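Local coordinates for protein cytolethal distending toxin subunit A (Haemophilus ducreyi, PDB 1SR4) that probably forms, with CdtC, the heterodimer required to deliver the genotoxic subunit CdtB, in a toxin that causes host-cell distension and G2/M arrest, at residues A[121-126]-A[154-159]. Sequence-based numbering, arbitrary orientation.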
ATOM      1  N   VAL A 121     -18.873  12.378  -1.685  1.00  9.64           N
ATOM      2  CA  VAL A 121     -18.332  13.303  -2.674  1.00  8.50           C
ATOM      3  C   VAL A 121     -19.138  13.009  -3.924  1.00 10.38           C
ATOM      4  O   VAL A 121     -19.373  11.839  -4.245  1.00 10.98           O
ATOM      5  CB  VAL A 121     -16.829  13.037  -2.975  1.00  7.99           C
ATOM      6  CG1 VAL A 121     -16.419  13.776  -4.244  1.00  6.28           C
ATOM      7  CG2 VAL A 121     -15.942  13.504  -1.773  1.00  7.40           C
ATOM      8  N   GLU A 122     -19.558  14.055  -4.633  1.00 10.84           N
ATOM      9  CA  GLU A 122     -20.366  13.872  -5.846  1.00 11.65           C
ATOM     10  C   GLU A 122     -20.003  14.875  -6.952  1.00 10.17           C
ATOM     11  O   GLU A 122     -19.910  16.080  -6.700  1.00 10.91           O
ATOM     12  CB  GLU A 122     -21.850  14.032  -5.498  1.00 12.41           C
ATOM     13  CG  GLU A 122     -22.782  13.662  -6.646  1.00 16.12           C
ATOM     14  CD  GLU A 122     -24.247  13.704  -6.266  1.00 19.41           C
ATOM     15  OE1 GLU A 122     -24.604  13.257  -5.148  1.00 18.09           O
ATOM     16  OE2 GLU A 122     -25.052  14.172  -7.108  1.00 24.21           O
ATOM     17  N   ALA A 123     -19.789  14.384  -8.171  1.00  9.95           N
ATOM     18  CA  ALA A 123     -19.472  15.264  -9.285  1.00 10.27           C
ATOM     19  C   ALA A 123     -20.764  15.995  -9.636  1.00 12.70           C
ATOM     20  O   ALA A 123     -21.820  15.365  -9.797  1.00 12.49           O
ATOM     21  CB  ALA A 123     -18.992  14.454 -10.493  1.00 11.22           C
ATOM     22  N   TYR A 124     -20.677  17.315  -9.759  1.00 13.11           N
ATOM     23  CA  TYR A 124     -21.838  18.142 -10.088  1.00 14.09           C
ATOM     24  C   TYR A 124     -21.391  19.399 -10.834  1.00 14.54           C
ATOM     25  O   TYR A 124     -20.497  20.123 -10.367  1.00 13.57           O
ATOM     26  CB  TYR A 124     -22.588  18.542  -8.819  1.00 15.48           C
ATOM     27  CG  TYR A 124     -23.662  19.564  -9.099  1.00 17.75           C
ATOM     28  CD1 TYR A 124     -24.876  19.183  -9.669  1.00 19.95           C
ATOM     29  CD2 TYR A 124     -23.419  20.922  -8.905  1.00 18.60           C
ATOM     30  CE1 TYR A 124     -25.818  20.131 -10.051  1.00 23.25           C
ATOM     31  CE2 TYR A 124     -24.346  21.881  -9.277  1.00 22.38           C
ATOM     32  CZ  TYR A 124     -25.547  21.479  -9.854  1.00 25.26           C
ATOM     33  OH  TYR A 124     -26.465  22.419 -10.257  1.00 28.24           O
ATOM     34  N   GLY A 125     -22.006  19.664 -11.991  1.00 14.00           N
ATOM     35  CA  GLY A 125     -21.627  20.830 -12.768  1.00 12.59           C
ATOM     36  C   GLY A 125     -20.130  20.791 -13.045  1.00 14.79           C
ATOM     37  O   GLY A 125     -19.616  19.765 -13.499  1.00 13.92           O
ATOM     38  N   ASN A 126     -19.428  21.896 -12.791  1.00 14.15           N
ATOM     39  CA  ASN A 126     -17.986  21.946 -13.017  1.00 15.28           C
ATOM     40  C   ASN A 126     -17.162  21.761 -11.746  1.00 15.21           C
ATOM     41  O   ASN A 126     -16.056  22.280 -11.660  1.00 15.73           O
ATOM     42  CB  ASN A 126     -17.572  23.272 -13.652  1.00 16.63           C
ATOM     43  CG  ASN A 126     -18.177  23.477 -15.026  1.00 16.93           C
ATOM     44  OD1 ASN A 126     -18.410  22.524 -15.763  1.00 17.37           O
ATOM     45  ND2 ASN A 126     -18.426  24.730 -15.376  1.00 18.41           N
ATOM     46  N   ILE A 154      -7.888  11.863 -10.147  1.00 10.75           N
ATOM     47  CA  ILE A 154      -9.242  11.437  -9.788  1.00 10.12           C
ATOM     48  C   ILE A 154     -10.229  11.762 -10.906  1.00 10.75           C
ATOM     49  O   ILE A 154     -10.494  12.929 -11.200  1.00 12.04           O
ATOM     50  CB  ILE A 154      -9.689  12.124  -8.506  1.00 10.25           C
ATOM     51  CG1 ILE A 154      -8.658  11.862  -7.394  1.00 12.51           C
ATOM     52  CG2 ILE A 154     -11.058  11.621  -8.111  1.00 10.34           C
ATOM     53  CD1 ILE A 154      -8.918  12.637  -6.094  1.00 12.59           C
ATOM     54  N   LYS A 155     -10.774  10.719 -11.519  1.00  9.43           N
ATOM     55  CA  LYS A 155     -11.691  10.900 -12.637  1.00 10.86           C
ATOM     56  C   LYS A 155     -13.149  10.612 -12.305  1.00 10.00           C
ATOM     57  O   LYS A 155     -13.493   9.522 -11.829  1.00  9.14           O
ATOM     58  CB  LYS A 155     -11.239  10.002 -13.794  1.00 10.50           C
ATOM     59  CG  LYS A 155     -11.947  10.245 -15.116  1.00 12.47           C
ATOM     60  CD  LYS A 155     -11.360   9.320 -16.174  1.00 15.72           C
ATOM     61  CE  LYS A 155     -11.861   9.660 -17.570  1.00 17.08           C
ATOM     62  NZ  LYS A 155     -11.341   8.667 -18.565  1.00 21.12           N
ATOM     63  N   SER A 156     -14.001  11.605 -12.538  1.00 10.07           N
ATOM     64  CA  SER A 156     -15.432  11.432 -12.323  1.00  8.96           C
ATOM     65  C   SER A 156     -15.896  10.440 -13.389  1.00  9.40           C
ATOM     66  O   SER A 156     -15.668  10.647 -14.589  1.00  9.95           O
ATOM     67  CB  SER A 156     -16.176  12.757 -12.515  1.00 10.26           C
ATOM     68  OG  SER A 156     -17.574  12.520 -12.672  1.00 10.11           O
ATOM     69  N   VAL A 157     -16.534   9.358 -12.974  1.00 10.96           N
ATOM     70  CA  VAL A 157     -17.002   8.389 -13.956  1.00 12.34           C
ATOM     71  C   VAL A 157     -18.234   8.913 -14.699  1.00 13.18           C
ATOM     72  O   VAL A 157     -18.373   8.711 -15.907  1.00 12.35           O
ATOM     73  CB  VAL A 157     -17.336   7.045 -13.298  1.00 13.75           C
ATOM     74  CG1 VAL A 157     -17.967   6.107 -14.325  1.00 17.76           C
ATOM     75  CG2 VAL A 157     -16.054   6.425 -12.719  1.00 15.72           C
ATOM     76  N   SER A 158     -19.121   9.605 -13.991  1.00 12.66           N
ATOM     77  CA  SER A 158     -20.318  10.123 -14.643  1.00 13.35           C
ATOM     78  C   SER A 158     -19.972  11.213 -15.649  1.00 11.80           C
ATOM     79  O   SER A 158     -20.589  11.306 -16.706  1.00 12.18           O
ATOM     80  CB  SER A 158     -21.301  10.683 -13.609  1.00 12.17           C
ATOM     81  OG  SER A 158     -20.734  11.814 -12.995  1.00 13.09           O
ATOM     82  N   GLN A 159     -18.975  12.034 -15.340  1.00 13.62           N
ATOM     83  CA  GLN A 159     -18.603  13.110 -16.260  1.00 12.58           C
ATOM     84  C   GLN A 159     -17.472  12.792 -17.216  1.00 13.87           C
ATOM     85  O   GLN A 159     -17.389  13.370 -18.293  1.00 13.80           O
ATOM     86  CB  GLN A 159     -18.235  14.385 -15.488  1.00 13.62           C
ATOM     87  CG  GLN A 159     -19.426  15.039 -14.821  1.00 14.29           C
ATOM     88  CD  GLN A 159     -19.168  16.492 -14.480  1.00 14.10           C
ATOM     89  OE1 GLN A 159     -18.279  17.121 -15.052  1.00 14.17           O
ATOM     90  NE2 GLN A 159     -19.960  17.040 -13.558  1.00 12.39           N
TER
HETATM   91  O   HOH W   1     -22.073  15.064 -12.616  1.00 25.03           O
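Gln159 reaches across to the hairpin turn at Gly125 and supplies the one direct hydrogen bond between 121-126 and 154-159. Its NE2 donates to Gly125 O over 2.7 Å, fairly straight at 159°, with the acceptor close to the plane of the amide. CG lies anti to the carbonyl carbon (chi1 -70°) and the chain runs on extended, a length that lets glutamine span the distance. Gly125, with its positive phi, takes a backbone shape that glycine adopts easily. A water accepts from the same NE2 at 3.0 Å and donates a weak bond to Ala123 O, a weak, water-mediated link from the amide to Ala123, near the strand end.

Van der Waals contact sets a methyl against serine hydroxyls. Ala123, buried, turns its methyl toward 154-159, where CB meets Ser156 OG at 3.2 Å and Ser158 OG lies farther off, at 4.0 Å; a side chain this short suits the close approach.

Within 154-159, Ser156 OG, anti to its own nitrogen (chi1 164°), accepts from Gln159 N at 3.1 Å, an ST motif at the end of strand 152-156, which probably steadies the backbone that carries Gln159. Arg161 binds both Gln159 OE1 and Asn126 OD1. With its oxygen engaged there, the amide has its NE2 end directed at Gly125, so one side-chain-to-backbone hydrogen bond, with its water, works beside close packing of the Ala123 methyl to join these two parts of the β-trefoil lectin fold.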